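Local coordinates for protein nucleoporin nup120 (Schizosaccharomyces pombe, PDB 4GQ2) that serves as a structural component of the nuclear pore complex, whose nucleoporins can also act as docking or interaction partners for nuclear transport factors, at residues V27-L30 against E31-E35; R497-Y500 against N501-R505; T939-T942 against L943-A946. One frame throughout, in Å; residues are numbered along the deposited sequence.

Contact 1: residues V27-L30 against E31-E35; sequences VPAL and ENDSE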
loop_
_atom_site.group_PDB
_atom_site.type_symbol
_atom_site.label_atom_id
_atom_site.label_comp_id
_atom_site.label_asym_id
_atom_site.label_seq_id
_atom_site.Cartn_x
_atom_site.Cartn_y
_atom_site.Cartn_z
ATOM N N VAL A 27 17.088 12.068 -31.075
ATOM C CA VAL A 27 16.898 12.771 -32.347
ATOM C C VAL A 27 18.190 12.668 -33.172
ATOM O O VAL A 27 19.284 12.614 -32.591
ATOM C CB VAL A 27 16.464 14.247 -32.150
ATOM C CG1 VAL A 27 15.147 14.322 -31.389
ATOM C CG2 VAL A 27 17.536 15.056 -31.435
ATOM N N PRO A 28 18.072 12.592 -34.516
ATOM C CA PRO A 28 19.262 12.514 -35.374
ATOM C C PRO A 28 20.244 13.656 -35.101
ATOM O O PRO A 28 19.823 14.808 -34.948
ATOM C CB PRO A 28 18.679 12.636 -36.785
ATOM C CG PRO A 28 17.308 12.074 -36.659
ATOM C CD PRO A 28 16.829 12.517 -35.306
ATOM N N ALA A 29 21.534 13.328 -35.021
ATOM C CA ALA A 29 22.576 14.317 -34.732
ATOM C C ALA A 29 22.892 15.211 -35.939
ATOM O O ALA A 29 22.902 14.750 -37.082
ATOM C CB ALA A 29 23.838 13.630 -34.229
ATOM N N LEU A 30 23.137 16.492 -35.667
ATOM C CA LEU A 30 23.515 17.465 -36.697
ATOM C C LEU A 30 24.866 18.116 -36.380
ATOM O O LEU A 30 25.457 17.850 -35.330
ATOM C CB LEU A 30 22.410 18.513 -36.888
ATOM C CG LEU A 30 21.436 18.311 -38.061
ATOM C CD1 LEU A 30 20.602 17.039 -37.942
ATOM C CD2 LEU A 30 20.525 19.520 -38.204
ATOM N N GLU A 31 25.354 18.962 -37.286
ATOM C CA GLU A 31 26.732 19.464 -37.206
ATOM C C GLU A 31 26.959 20.507 -36.106
ATOM O O GLU A 31 27.855 20.345 -35.271
ATOM C CB GLU A 31 27.199 19.988 -38.567
ATOM C CG GLU A 31 28.635 19.618 -38.899
ATOM C CD GLU A 31 28.925 19.694 -40.384
ATOM O OE1 GLU A 31 29.016 20.821 -40.917
ATOM O OE2 GLU A 31 29.067 18.625 -41.014
ATOM N N ASN A 32 26.157 21.569 -36.114
ATOM C CA ASN A 32 26.171 22.560 -35.037
ATOM C C ASN A 32 24.984 22.316 -34.111
ATOM O O ASN A 32 23.984 23.043 -34.133
ATOM C CB ASN A 32 26.177 23.980 -35.605
ATOM C CG ASN A 32 27.381 24.242 -36.490
ATOM O OD1 ASN A 32 28.528 24.102 -36.057
ATOM N ND2 ASN A 32 27.126 24.618 -37.741
ATOM N N ASP A 33 25.131 21.275 -33.295
ATOM C CA ASP A 33 24.022 20.641 -32.572
ATOM C C ASP A 33 23.163 21.478 -31.621
ATOM O O ASP A 33 21.939 21.432 -31.731
ATOM C CB ASP A 33 24.488 19.350 -31.898
ATOM C CG ASP A 33 24.076 18.127 -32.672
ATOM O OD1 ASP A 33 23.097 18.228 -33.455
ATOM O OD2 ASP A 33 24.718 17.070 -32.492
ATOM N N SER A 34 23.758 22.214 -30.678
ATOM C CA SER A 34 25.189 22.211 -30.389
ATOM C C SER A 34 25.393 21.804 -28.932
ATOM O O SER A 34 25.807 20.675 -28.665
ATOM C CB SER A 34 25.832 23.575 -30.704
ATOM O OG SER A 34 25.465 24.577 -29.768
ATOM N N GLU A 35 25.092 22.722 -28.009
ATOM C CA GLU A 35 25.146 22.471 -26.561
ATOM C C GLU A 35 23.986 23.159 -25.826
ATOM O O GLU A 35 23.869 24.390 -25.812
ATOM C CB GLU A 35 26.486 22.920 -25.956
ATOM C CG GLU A 35 27.684 22.037 -26.288
ATOM C CD GLU A 35 28.328 22.374 -27.625
ATOM O OE1 GLU A 35 28.023 23.446 -28.196
ATOM O OE2 GLU A 35 29.149 21.561 -28.105
#

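Contact 2: residues R497-Y500 against N501-R505; sequences RLLY and NEWER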
loop_
_atom_site.group_PDB
_atom_site.type_symbol
_atom_site.label_atom_id
_atom_site.label_comp_id
_atom_site.label_asym_id
_atom_site.label_seq_id
_atom_site.Cartn_x
_atom_site.Cartn_y
_atom_site.Cartn_z
ATOM N N ARG A 497 16.642 5.479 19.489
ATOM C CA ARG A 497 16.688 6.923 19.254
ATOM C C ARG A 497 17.525 7.279 18.019
ATOM O O ARG A 497 17.096 8.088 17.178
ATOM C CB ARG A 497 17.199 7.657 20.504
ATOM C CG ARG A 497 17.095 9.176 20.439
ATOM C CD ARG A 497 17.736 9.846 21.657
ATOM N NE ARG A 497 19.189 9.657 21.700
ATOM C CZ ARG A 497 20.075 10.413 21.051
ATOM N NH1 ARG A 497 19.683 11.441 20.301
ATOM N NH2 ARG A 497 21.367 10.138 21.154
ATOM N N LEU A 498 18.704 6.667 17.895
ATOM C CA LEU A 498 19.581 6.953 16.754
ATOM C C LEU A 498 18.991 6.429 15.437
ATOM O O LEU A 498 19.079 7.098 14.409
ATOM C CB LEU A 498 20.994 6.395 16.979
ATOM C CG LEU A 498 21.872 6.973 18.098
ATOM C CD1 LEU A 498 23.116 6.114 18.256
ATOM C CD2 LEU A 498 22.265 8.423 17.844
ATOM N N LEU A 499 18.390 5.240 15.472
ATOM C CA LEU A 499 17.697 4.695 14.301
ATOM C C LEU A 499 16.564 5.631 13.855
ATOM O O LEU A 499 16.423 5.920 12.665
ATOM C CB LEU A 499 17.167 3.278 14.582
ATOM C CG LEU A 499 16.503 2.465 13.455
ATOM C CD1 LEU A 499 17.458 2.159 12.310
ATOM C CD2 LEU A 499 15.914 1.168 13.994
ATOM N N TYR A 500 15.781 6.115 14.817
ATOM C CA TYR A 500 14.667 7.029 14.545
ATOM C C TYR A 500 15.168 8.286 13.842
ATOM O O TYR A 500 14.602 8.708 12.824
ATOM C CB TYR A 500 13.937 7.405 15.848
ATOM C CG TYR A 500 12.716 8.284 15.645
ATOM C CD1 TYR A 500 12.845 9.656 15.423
ATOM C CD2 TYR A 500 11.436 7.738 15.656
ATOM C CE1 TYR A 500 11.733 10.457 15.214
ATOM C CE2 TYR A 500 10.318 8.532 15.464
ATOM C CZ TYR A 500 10.469 9.889 15.247
ATOM O OH TYR A 500 9.352 10.667 15.045
ATOM N N ASN A 501 16.235 8.872 14.383
ATOM C CA ASN A 501 16.794 10.123 13.857
ATOM C C ASN A 501 17.377 9.984 12.458
ATOM O O ASN A 501 17.274 10.905 11.640
ATOM C CB ASN A 501 17.854 10.696 14.811
ATOM C CG ASN A 501 17.270 11.153 16.141
ATOM O OD1 ASN A 501 16.054 11.313 16.293
ATOM N ND2 ASN A 501 18.142 11.371 17.110
ATOM N N GLU A 502 17.995 8.844 12.180
ATOM C CA GLU A 502 18.488 8.590 10.832
ATOM C C GLU A 502 17.325 8.511 9.835
ATOM O O GLU A 502 17.372 9.123 8.766
ATOM C CB GLU A 502 19.357 7.330 10.784
ATOM C CG GLU A 502 20.126 7.150 9.477
ATOM C CD GLU A 502 21.159 8.239 9.200
ATOM O OE1 GLU A 502 21.921 8.091 8.227
ATOM O OE2 GLU A 502 21.223 9.240 9.935
ATOM N N TRP A 503 16.278 7.773 10.190
ATOM C CA TRP A 503 15.072 7.725 9.350
ATOM C C TRP A 503 14.521 9.106 9.142
ATOM O O TRP A 503 14.231 9.497 8.015
ATOM C CB TRP A 503 14.018 6.827 9.973
ATOM C CG TRP A 503 14.194 5.353 9.693
ATOM C CD1 TRP A 503 14.591 4.361 10.579
ATOM C CD2 TRP A 503 13.962 4.658 8.426
ATOM N NE1 TRP A 503 14.620 3.136 9.962
ATOM C CE2 TRP A 503 14.252 3.245 8.674
ATOM C CE3 TRP A 503 13.547 5.050 7.155
ATOM C CZ2 TRP A 503 14.138 2.285 7.676
ATOM C CZ3 TRP A 503 13.432 4.077 6.162
ATOM C CH2 TRP A 503 13.720 2.729 6.416
ATOM N N GLU A 504 14.401 9.876 10.225
ATOM C CA GLU A 504 13.938 11.252 10.131
ATOM C C GLU A 504 14.742 12.108 9.152
ATOM O O GLU A 504 14.153 12.820 8.326
ATOM C CB GLU A 504 13.910 11.926 11.497
ATOM C CG GLU A 504 13.366 13.349 11.443
ATOM C CD GLU A 504 12.879 13.836 12.787
ATOM O OE1 GLU A 504 13.664 13.781 13.759
ATOM O OE2 GLU A 504 11.711 14.277 12.864
ATOM N N ARG A 505 16.068 12.035 9.237
ATOM C CA ARG A 505 16.929 12.807 8.336
ATOM C C ARG A 505 16.658 12.431 6.892
ATOM O O ARG A 505 16.547 13.298 6.023
ATOM C CB ARG A 505 18.411 12.575 8.639
ATOM C CG ARG A 505 18.933 13.351 9.830
ATOM C CD ARG A 505 20.390 13.014 10.132
ATOM N NE ARG A 505 20.662 13.262 11.544
ATOM C CZ ARG A 505 20.856 12.315 12.460
ATOM N NH1 ARG A 505 20.859 11.026 12.120
ATOM N NH2 ARG A 505 21.073 12.666 13.723
HETATM O O HOH W 1 21.314 8.851 14.288
HETATM O O HOH W 2 9.807 13.168 14.061
#

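Contact 3: residues T939-T942 against L943-A946; sequences THET and LKTA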
loop_
_atom_site.group_PDB
_atom_site.type_symbol
_atom_site.label_atom_id
_atom_site.label_comp_id
_atom_site.label_asym_id
_atom_site.label_seq_id
_atom_site.Cartn_x
_atom_site.Cartn_y
_atom_site.Cartn_z
ATOM N N THR A 939 -16.568 -43.254 -6.312
ATOM C CA THR A 939 -15.711 -44.440 -6.194
ATOM C C THR A 939 -14.557 -44.352 -7.182
ATOM O O THR A 939 -13.453 -44.833 -6.900
ATOM C CB THR A 939 -16.467 -45.767 -6.406
ATOM O OG1 THR A 939 -16.884 -45.871 -7.772
ATOM C CG2 THR A 939 -17.682 -45.872 -5.483
ATOM N N HIS A 940 -14.822 -43.740 -8.337
ATOM C CA HIS A 940 -13.770 -43.385 -9.294
ATOM C C HIS A 940 -12.731 -42.523 -8.628
ATOM O O HIS A 940 -11.539 -42.841 -8.669
ATOM C CB HIS A 940 -14.362 -42.664 -10.499
ATOM C CG HIS A 940 -14.961 -43.587 -11.538
ATOM N ND1 HIS A 940 -15.184 -43.197 -12.806
ATOM C CD2 HIS A 940 -15.369 -44.918 -11.460
ATOM C CE1 HIS A 940 -15.721 -44.216 -13.499
ATOM N NE2 HIS A 940 -15.829 -45.268 -12.675
ATOM N N GLU A 941 -13.172 -41.438 -7.990
ATOM C CA GLU A 941 -12.255 -40.553 -7.271
ATOM C C GLU A 941 -11.533 -41.230 -6.106
ATOM O O GLU A 941 -10.342 -40.988 -5.901
ATOM C CB GLU A 941 -12.945 -39.263 -6.812
ATOM C CG GLU A 941 -12.697 -38.082 -7.743
ATOM C CD GLU A 941 -11.305 -37.479 -7.600
ATOM O OE1 GLU A 941 -10.620 -37.310 -8.632
ATOM O OE2 GLU A 941 -10.895 -37.165 -6.461
ATOM N N THR A 942 -12.235 -42.079 -5.355
ATOM C CA THR A 942 -11.584 -42.832 -4.281
ATOM C C THR A 942 -10.369 -43.609 -4.802
ATOM O O THR A 942 -9.279 -43.520 -4.225
ATOM C CB THR A 942 -12.552 -43.791 -3.560
ATOM O OG1 THR A 942 -13.659 -43.050 -3.039
ATOM C CG2 THR A 942 -11.846 -44.496 -2.405
ATOM N N LEU A 943 -10.564 -44.359 -5.890
ATOM C CA LEU A 943 -9.483 -45.132 -6.505
ATOM C C LEU A 943 -8.314 -44.215 -6.822
ATOM O O LEU A 943 -7.205 -44.400 -6.312
ATOM C CB LEU A 943 -9.954 -45.840 -7.787
ATOM C CG LEU A 943 -10.909 -47.036 -7.683
ATOM C CD1 LEU A 943 -11.329 -47.501 -9.072
ATOM C CD2 LEU A 943 -10.299 -48.188 -6.889
ATOM N N LYS A 944 -8.596 -43.213 -7.648
ATOM C CA LYS A 944 -7.633 -42.200 -8.060
ATOM C C LYS A 944 -6.858 -41.586 -6.883
ATOM O O LYS A 944 -5.664 -41.297 -7.007
ATOM C CB LYS A 944 -8.371 -41.115 -8.848
ATOM C CG LYS A 944 -7.499 -40.161 -9.642
ATOM C CD LYS A 944 -8.360 -39.352 -10.605
ATOM C CE LYS A 944 -7.724 -38.019 -10.959
ATOM N NZ LYS A 944 -6.399 -38.183 -11.619
ATOM N N THR A 945 -7.529 -41.405 -5.746
ATOM C CA THR A 945 -6.921 -40.727 -4.600
ATOM C C THR A 945 -6.143 -41.668 -3.675
ATOM O O THR A 945 -5.014 -41.354 -3.282
ATOM C CB THR A 945 -7.948 -39.892 -3.802
ATOM O OG1 THR A 945 -9.042 -40.722 -3.399
ATOM C CG2 THR A 945 -8.468 -38.743 -4.654
ATOM N N ALA A 946 -6.746 -42.811 -3.341
ATOM C CA ALA A 946 -6.088 -43.857 -2.546
ATOM C C ALA A 946 -4.771 -44.299 -3.180
ATOM O O ALA A 946 -3.749 -44.416 -2.492
ATOM C CB ALA A 946 -7.013 -45.052 -2.360
#

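Contact 1: residues V27-L30 against E31-E35
D33 turns its carboxylate back onto the backbone of L30, three residues earlier, and the turn so formed, in the loop after strand 21-26, illustrates how one acidic side chain can brace a segment that has neither helix nor strand. The polar part is a single hydrogen bond: L30 N donates to D33 OD1 at 2.8 Å, with an N-H...O angle of 149°. The donor comes from the syn side of that oxygen, 26° out of the carboxylate plane. To reach it, D33 holds CG at a chi1 of -102°, away from the staggered positions. The van der Waals contacts are lighter: L30 CB lies 3.5 Å from D33 OD1, and A29 CB stands 4.0 Å from D33 OD2. Beyond the turn, L30 rests on C162 of strand 160-163 and on R164, and D33 on P108. L30 O stands over the face of the carboxylate, 3.0 Å from D33 CG and as near to both oxygens, acceptors like itself. With D33 replaced by an alanine, the L30 amide would probably lose its mate and the turn would be freer to open. The chemistry implies a compromise: one N-H holds the carboxylate under a carbonyl oxygen that probably disfavours its negative charge and may raise the acid's pKa.

Contact 2: residues R497-Y500 against N501-R505
Y500 presents the edge of its ring to E504, whose OE1 lies near the ring plane, 4.1 Å from Y500 CE1, with the carboxylate turned 86° against the ring. Also at this edge, in plane, is a water that accepts from Y500 OH and donates to E504 OE2, linking residues one helical turn apart; the hydroxyl is also hydrogen-bonded to F408 N. F408 and W423 each meet the tyrosine edge-to-face. With CG anti to the nitrogen of its own main chain (chi1 -177°), this torsion carries the ring to F408 and W423. L499 runs alongside W503, both pointing the same way, and L499 CD1 comes within 3.8 Å of W503 NE1, a nitrogen hydrogen-bonded to S420. The indole lies nearly parallel to the W423 ring. Helix 492-515 thus lays L499 and W503 against helices 419-428 (S420, W423) and 464-478 (I475). The N501 amide stands almost perpendicular to the Y500 ring, its OD1 3.7 Å from Y500 CD1. It meets the R497 guanidinium obliquely, N501 ND2 to R497 NH1 at 3.5 Å, two donors in packing contact and not a hydrogen bond; R497 has its salt bridge with E494. At the more polar side, R505 NH1 forms a salt bridge with E502 OE2 at 2.8 Å, in the guanidinium plane. The same NH1 donates to a second water, which donates to L498 O, a carbonyl already bonded to E502 N. The chemistry implies a helix with two characters, aromatic where Y500 and W503 pack inward, and tied by charge and water where E502 and R505 pair.

Contact 3: residues T939-T942 against L943-A946
From T939 to A946 the backbone is helical, with T939 O accepting from L943 N, H940 O from K944 N, E941 O from T945 N and T942 O from A946 N. T945 adds a side-chain hydroxyl to this pattern, a familiar habit of threonine within helices. Its OG1 sits between the backbone N and the carbonyl carbon (chi1 55°), which turns it back along the helix, 2.8 Å from E941 O and 2.9 Å from T942 O; which of these takes the proton is open. The same rotation sends CG2 to the E941 carboxylate, 3.4 Å from OE2, the two side chains crossing at about a right angle. K944 lies obliquely across E941, its CD 3.6 Å from OE1. The lysine bends at its end, however, and NZ remains 5.2 Å from that oxygen, so methylenes rather than opposite charges make this contact. L943 curls its CG to 3.5 Å from T939 O. Helices 895-909 and 913-925 pack against helix 932-949 here: E941 OE2 is hydrogen-bonded to S904 OG of the former, T942 OG1 to S920 OG of the latter, and T945 is wedged against A916, S904 and S920 of both.

In the fold
All three contacts are local, made within one continuous run of chain, and they follow in series. Contact 1 lies in a loop leaving strand 21-26, which is an outermost strand of a sheet consistent with a blade of the beta-propeller. Contact 2 belongs to helix 492-515, among helices that lie in sequence between two strands, 390-395 and 520-525, of one larger sheet. Contact 3 is near the C-terminal end, in the HEAT-repeat region. None touches another: nearest atoms are about 34 Å apart for contacts 1 and 2, about 48 Å for 2 and 3, and about 59 Å for 1 and 3. They therefore sample well-separated parts of this nucleoporin.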